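Local coordinates for geranyltranstransferase (Enterococcus faecalis, PDB 3P8L), which probably catalyses the condensation of isopentenyl diphosphate with geranyl diphosphate to give farnesyl diphosphate, using magnesium as cofactor, at residues E22-D27 and D73-A78; L59-A64 and E290-L295. One frame throughout, in Å; residues are numbered along the deposited sequence. Where two conformers were deposited one is given.

Overall arrangement
Taken from the N terminus, the segments come in the order 22-27, 59-64, 73-78 and 290-295, so contacts 1 and 2 cross instead of nesting. Contact 1 closes a loop of 45 residues, 30 of them helical, by setting helix 13-31 against helix 71-92. Contact 2 closes a far longer one of 225 residues and brings helix 289-298, near the C terminus, onto the end of helix 53-64. Their centres lie about 19 Å apart, yet they meet where L59 packs on D73, Y74 and A77. Helices 53-64 and 71-92, successive in the chain, thus join the N-terminal helix to the C-terminal one.

Contact 1: E22-D27 and D73-A78; sequences EKVMVD and DYQVAA
Beside V24, which meets Y74, Q75 and A78 across the contact, lies the shortest side-chain polar bond: the salt bridge from K23 NZ to D27 OD2, 2.8 Å. It spans one turn of helix 13-31, and the ammonium approaches OD2 on its syn side, that of OD1. The bond stays within its own helix, and what joins the two segments is apolar.

The evidence centres on A78 CB, which points at segment 22-27 and touches two carbons, V24 CG1 and M25 CG. V24 CG1 lies 3.6 Å from A78 CB, and M25 CG comes to the same 3.6 Å from that methyl. V24 sets its branches apart: CG1 stands anti to the backbone N (chi1 170°) and takes A78, while CG2, anti to the carbonyl carbon, reaches Y74 CB at 4.1 Å. V24 CG1 also lies 4.1 Å from Q75 CG, and the side chains of V24 and Q75 meet at about a right angle. M25 bends at its thioether (chi3 79°), which keeps CE near the carbonyl of the neighbouring helix, 4.1 Å from A78 O.

Y74 and Q75 give only their inner carbons to V24, and their polar ends are engaged elsewhere. Y74 turns its ring away and bonds through OH to H17 ND1, whereas Q75 OE1 accepts from Q136 N.

The small A78 fits an axis separation of 8.6 Å at a signed crossing angle of -68°, with M25 and A78 the nearest CA pair at 5.5 Å. Around this crossing, V21 extends the seam on helix 13-31 by touching Y74, A77 and A78. M25 leans on I46 of helix 36-47, E22 forms a salt bridge with R52, and A77 of helix 71-92 packs against P55 of helix 53-64.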
loop_
_atom_site.group_PDB
_atom_site.type_symbol
_atom_site.label_atom_id
_atom_site.label_comp_id
_atom_site.label_asym_id
_atom_site.label_seq_id
_atom_site.Cartn_x
_atom_site.Cartn_y
_atom_site.Cartn_z
ATOM N N GLU A 22 -14.333 2.201 -13.202
ATOM C CA GLU A 22 -13.741 3.538 -13.291
ATOM C C GLU A 22 -14.460 4.517 -12.346
ATOM O O GLU A 22 -13.818 5.274 -11.623
ATOM C CB GLU A 22 -13.742 4.054 -14.738
ATOM C CG GLU A 22 -13.203 5.468 -14.869
ATOM C CD GLU A 22 -12.644 5.789 -16.242
ATOM O OE1 GLU A 22 -13.087 6.801 -16.824
ATOM O OE2 GLU A 22 -11.756 5.049 -16.724
ATOM N N LYS A 23 -15.786 4.465 -12.319
ATOM C CA LYS A 23 -16.569 5.309 -11.404
ATOM C C LYS A 23 -16.199 5.105 -9.919
ATOM O O LYS A 23 -15.987 6.075 -9.198
ATOM C CB LYS A 23 -18.082 5.105 -11.625
ATOM C CG LYS A 23 -18.950 6.137 -10.918
ATOM C CD LYS A 23 -20.420 5.734 -10.896
ATOM C CE LYS A 23 -21.313 6.920 -10.559
ATOM N NZ LYS A 23 -20.914 7.629 -9.301
ATOM N N VAL A 24 -16.110 3.851 -9.464
ATOM C CA VAL A 24 -15.671 3.577 -8.082
ATOM C C VAL A 24 -14.288 4.210 -7.799
ATOM O O VAL A 24 -14.103 4.894 -6.785
ATOM C CB VAL A 24 -15.708 2.066 -7.751
ATOM C CG1 VAL A 24 -15.024 1.771 -6.405
ATOM C CG2 VAL A 24 -17.194 1.563 -7.720
ATOM N N MET A 25 -13.361 4.030 -8.740
ATOM C CA MET A 25 -11.984 4.526 -8.612
ATOM C C MET A 25 -11.991 6.043 -8.510
ATOM O O MET A 25 -11.442 6.609 -7.559
ATOM C CB MET A 25 -11.136 4.114 -9.815
ATOM C CG MET A 25 -10.752 2.648 -9.880
ATOM S SD MET A 25 -9.783 2.272 -11.354
ATOM C CE MET A 25 -8.245 2.854 -10.826
ATOM N N VAL A 26 -12.657 6.687 -9.471
ATOM C CA VAL A 26 -12.684 8.144 -9.562
ATOM C C VAL A 26 -13.365 8.768 -8.332
ATOM O O VAL A 26 -12.822 9.717 -7.737
ATOM C CB VAL A 26 -13.310 8.609 -10.919
ATOM C CG1 VAL A 26 -13.763 10.056 -10.878
ATOM C CG2 VAL A 26 -12.338 8.359 -12.074
ATOM N N ASP A 27 -14.523 8.224 -7.947
ATOM C CA ASP A 27 -15.253 8.717 -6.779
ATOM C C ASP A 27 -14.413 8.539 -5.542
ATOM O O ASP A 27 -14.385 9.434 -4.726
ATOM C CB ASP A 27 -16.580 7.978 -6.528
ATOM C CG ASP A 27 -17.636 8.270 -7.593
ATOM O OD1 ASP A 27 -17.444 9.175 -8.408
ATOM O OD2 ASP A 27 -18.669 7.577 -7.626
ATOM N N ASP A 73 -18.000 -6.289 -5.835
ATOM C CA ASP A 73 -17.273 -6.814 -6.994
ATOM C C ASP A 73 -16.560 -5.674 -7.713
ATOM O O ASP A 73 -15.388 -5.808 -8.050
ATOM C CB ASP A 73 -18.180 -7.562 -7.975
ATOM C CG ASP A 73 -19.017 -8.654 -7.293
ATOM O OD1 ASP A 73 -20.164 -8.881 -7.720
ATOM O OD2 ASP A 73 -18.531 -9.270 -6.331
ATOM N N TYR A 74 -17.270 -4.567 -7.918
ATOM C CA TYR A 74 -16.697 -3.373 -8.528
ATOM C C TYR A 74 -15.638 -2.735 -7.649
ATOM O O TYR A 74 -14.649 -2.226 -8.171
ATOM C CB TYR A 74 -17.766 -2.338 -8.887
ATOM C CG TYR A 74 -18.785 -2.848 -9.891
ATOM C CD1 TYR A 74 -18.425 -3.093 -11.212
ATOM C CD2 TYR A 74 -20.114 -3.089 -9.508
ATOM C CE1 TYR A 74 -19.356 -3.572 -12.141
ATOM C CE2 TYR A 74 -21.056 -3.576 -10.424
ATOM C CZ TYR A 74 -20.662 -3.815 -11.732
ATOM O OH TYR A 74 -21.568 -4.265 -12.642
ATOM N N GLN A 75 -15.853 -2.769 -6.332
ATOM C CA GLN A 75 -14.895 -2.274 -5.359
ATOM C C GLN A 75 -13.587 -3.053 -5.382
ATOM O O GLN A 75 -12.513 -2.434 -5.396
ATOM C CB GLN A 75 -15.504 -2.215 -3.951
ATOM C CG GLN A 75 -16.541 -1.096 -3.840
ATOM C CD GLN A 75 -17.289 -1.093 -2.529
ATOM O OE1 GLN A 75 -17.585 -2.144 -1.970
ATOM N NE2 GLN A 75 -17.594 0.097 -2.029
ATOM N N VAL A 76 -13.673 -4.389 -5.398
ATOM C CA VAL A 76 -12.495 -5.252 -5.522
ATOM C C VAL A 76 -11.764 -5.015 -6.849
ATOM O O VAL A 76 -10.532 -4.948 -6.872
ATOM C CB VAL A 76 -12.838 -6.764 -5.338
ATOM C CG1 VAL A 76 -11.630 -7.681 -5.627
ATOM C CG2 VAL A 76 -13.309 -7.038 -3.902
ATOM N N ALA A 77 -12.531 -4.899 -7.942
ATOM C CA ALA A 77 -11.981 -4.654 -9.266
ATOM C C ALA A 77 -11.220 -3.310 -9.288
ATOM O O ALA A 77 -10.135 -3.235 -9.830
ATOM C CB ALA A 77 -13.080 -4.689 -10.355
ATOM N N ALA A 78 -11.793 -2.301 -8.637
ATOM C CA ALA A 78 -11.233 -0.960 -8.562
ATOM C C ALA A 78 -9.935 -0.897 -7.744
ATOM O O ALA A 78 -8.961 -0.253 -8.170
ATOM C CB ALA A 78 -12.295 0.004 -8.022
#

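Contact 2: L59-A64 and E290-L295; sequences LTTVAA and EHLANL
T60 and L295 reach for each other tip to tip, and aliphatic packing joins T60, A64, L292 and L295. T60 CG2 lies 3.7 Å from L295 CD1. With OG1 beside its own backbone N (chi1 -56°), T60 swings CG2 to the opposite side of CB from that nitrogen, and the methyl then rests against the start of the partner helix, 3.6 Å from H291 CB and 3.4 Å from H291 O. L292 uses both branches: its CD2 comes to 3.6 Å from T61 OG1, while its CD1 lies 4.2 Å from A64 CB.

One aromatic interaction joins in, a CH-pi contact between A63 and H291. A63 CB stands 3.9 Å from the centroid of the H291 ring and only 3° off the ring normal, so the methyl sits over one face. The ring atoms all lie at nearly the same distance from this carbon, which confirms that it is centred there. The H291 ring also meets that of F13.

T60 OG1, T61 OG1 and H291 NE2 find partners outside the two segments. The two threonine hydroxyls bond back to the carbonyl oxygens of L56 and L57, one turn earlier. H291 NE2 is paired with the carbonyl oxygen of H8, a residue of the N-terminal histidine tag, so that bond probably belongs to the construct and not to the natural enzyme.

Axes 8.6 Å apart at 140° mark this as antiparallel but well inclined helix packing with small residues at the interface. F214 and Y218 of helix 205-230 touch L292 and L295 and continue the core, as expected in the all-helical bundle of the isoprenoid synthase fold, to which the FPP/GGPP synthases belong.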
loop_
_atom_site.group_PDB
_atom_site.type_symbol
_atom_site.label_atom_id
_atom_site.label_comp_id
_atom_site.label_asym_id
_atom_site.label_seq_id
_atom_site.Cartn_x
_atom_site.Cartn_y
_atom_site.Cartn_z
ATOM N N LEU A 59 -14.264 -9.364 -12.876
ATOM C CA LEU A 59 -15.684 -9.317 -13.216
ATOM C C LEU A 59 -16.123 -10.443 -14.163
ATOM O O LEU A 59 -17.218 -11.008 -14.012
ATOM C CB LEU A 59 -16.046 -7.950 -13.791
ATOM C CG LEU A 59 -15.827 -6.778 -12.819
ATOM C CD1 LEU A 59 -16.325 -5.526 -13.455
ATOM C CD2 LEU A 59 -16.504 -6.969 -11.448
ATOM N N THR A 60 -15.247 -10.797 -15.097
ATOM C CA THR A 60 -15.518 -11.884 -16.016
ATOM C C THR A 60 -15.619 -13.203 -15.245
ATOM O O THR A 60 -16.462 -14.049 -15.562
ATOM C CB THR A 60 -14.464 -11.929 -17.138
ATOM O OG1 THR A 60 -14.429 -10.648 -17.793
ATOM C CG2 THR A 60 -14.801 -12.990 -18.177
ATOM N N THR A 61 -14.788 -13.351 -14.214
ATOM C CA THR A 61 -14.737 -14.576 -13.414
ATOM C C THR A 61 -16.038 -14.710 -12.614
ATOM O O THR A 61 -16.613 -15.793 -12.556
ATOM C CB THR A 61 -13.462 -14.622 -12.529
ATOM O OG1 THR A 61 -12.317 -14.619 -13.390
ATOM C CG2 THR A 61 -13.409 -15.867 -11.660
ATOM N N VAL A 62 -16.506 -13.598 -12.046
ATOM C CA VAL A 62 -17.794 -13.547 -11.350
ATOM C C VAL A 62 -18.949 -13.888 -12.328
ATOM O O VAL A 62 -19.883 -14.624 -11.966
ATOM C CB VAL A 62 -18.003 -12.166 -10.663
ATOM C CG1 VAL A 62 -19.398 -12.042 -10.041
ATOM C CG2 VAL A 62 -16.939 -11.934 -9.586
ATOM N N ALA A 63 -18.856 -13.382 -13.560
ATOM C CA ALA A 63 -19.840 -13.661 -14.618
ATOM C C ALA A 63 -19.882 -15.142 -14.989
ATOM O O ALA A 63 -20.962 -15.715 -15.116
ATOM C CB ALA A 63 -19.582 -12.810 -15.855
ATOM N N ALA A 64 -18.703 -15.737 -15.145
ATOM C CA ALA A 64 -18.555 -17.171 -15.392
ATOM C C ALA A 64 -19.293 -18.075 -14.382
ATOM O O ALA A 64 -19.798 -19.124 -14.767
ATOM C CB ALA A 64 -17.090 -17.543 -15.469
ATOM N N GLU A 290 -17.672 -19.753 -21.473
ATOM C CA GLU A 290 -17.340 -18.864 -22.606
ATOM C C GLU A 290 -16.750 -17.541 -22.152
ATOM O O GLU A 290 -15.911 -16.985 -22.843
ATOM C CB GLU A 290 -18.547 -18.577 -23.508
ATOM C CG GLU A 290 -19.636 -19.636 -23.523
ATOM C CD GLU A 290 -20.728 -19.361 -22.495
ATOM O OE1 GLU A 290 -21.264 -18.225 -22.469
ATOM O OE2 GLU A 290 -21.048 -20.287 -21.715
ATOM N N HIS A 291 -17.194 -17.038 -21.003
ATOM C CA HIS A 291 -16.638 -15.808 -20.445
ATOM C C HIS A 291 -15.118 -15.896 -20.298
ATOM O O HIS A 291 -14.391 -15.060 -20.831
ATOM C CB HIS A 291 -17.316 -15.431 -19.131
ATOM C CG HIS A 291 -18.644 -14.779 -19.320
ATOM N ND1 HIS A 291 -18.777 -13.515 -19.852
ATOM C CD2 HIS A 291 -19.901 -15.220 -19.069
ATOM C CE1 HIS A 291 -20.059 -13.199 -19.911
ATOM N NE2 HIS A 291 -20.760 -14.212 -19.434
ATOM N N LEU A 292 -14.649 -16.942 -19.632
ATOM C CA LEU A 292 -13.221 -17.135 -19.478
ATOM C C LEU A 292 -12.533 -17.714 -20.719
ATOM O O LEU A 292 -11.411 -17.307 -21.030
ATOM C CB LEU A 292 -12.920 -17.940 -18.214
ATOM C CG LEU A 292 -13.200 -17.218 -16.888
ATOM C CD1 LEU A 292 -12.963 -18.148 -15.703
ATOM C CD2 LEU A 292 -12.339 -15.980 -16.760
ATOM N N ALA A 293 -13.208 -18.621 -21.442
ATOM C CA ALA A 293 -12.675 -19.162 -22.713
ATOM C C ALA A 293 -12.431 -18.112 -23.794
ATOM O O ALA A 293 -11.435 -18.204 -24.519
ATOM C CB ALA A 293 -13.560 -20.290 -23.261
ATOM N N ASN A 294 -13.330 -17.130 -23.905
ATOM C CA ASN A 294 -13.190 -16.039 -24.878
ATOM C C ASN A 294 -11.949 -15.178 -24.612
ATOM O O ASN A 294 -11.291 -14.716 -25.538
ATOM C CB ASN A 294 -14.451 -15.162 -24.900
ATOM C CG ASN A 294 -14.268 -13.890 -25.702
ATOM O OD1 ASN A 294 -14.196 -13.923 -26.928
ATOM N ND2 ASN A 294 -14.183 -12.761 -25.008
ATOM N N LEU A 295 -11.647 -14.952 -23.336
ATOM C CA LEU A 295 -10.433 -14.195 -22.978
ATOM C C LEU A 295 -9.165 -14.926 -23.424
ATOM O O LEU A 295 -8.216 -14.305 -23.894
ATOM C CB LEU A 295 -10.391 -13.874 -21.479
ATOM C CG LEU A 295 -11.426 -12.849 -20.984
ATOM C CD1 LEU A 295 -11.372 -12.752 -19.490
ATOM C CD2 LEU A 295 -11.246 -11.469 -21.606
#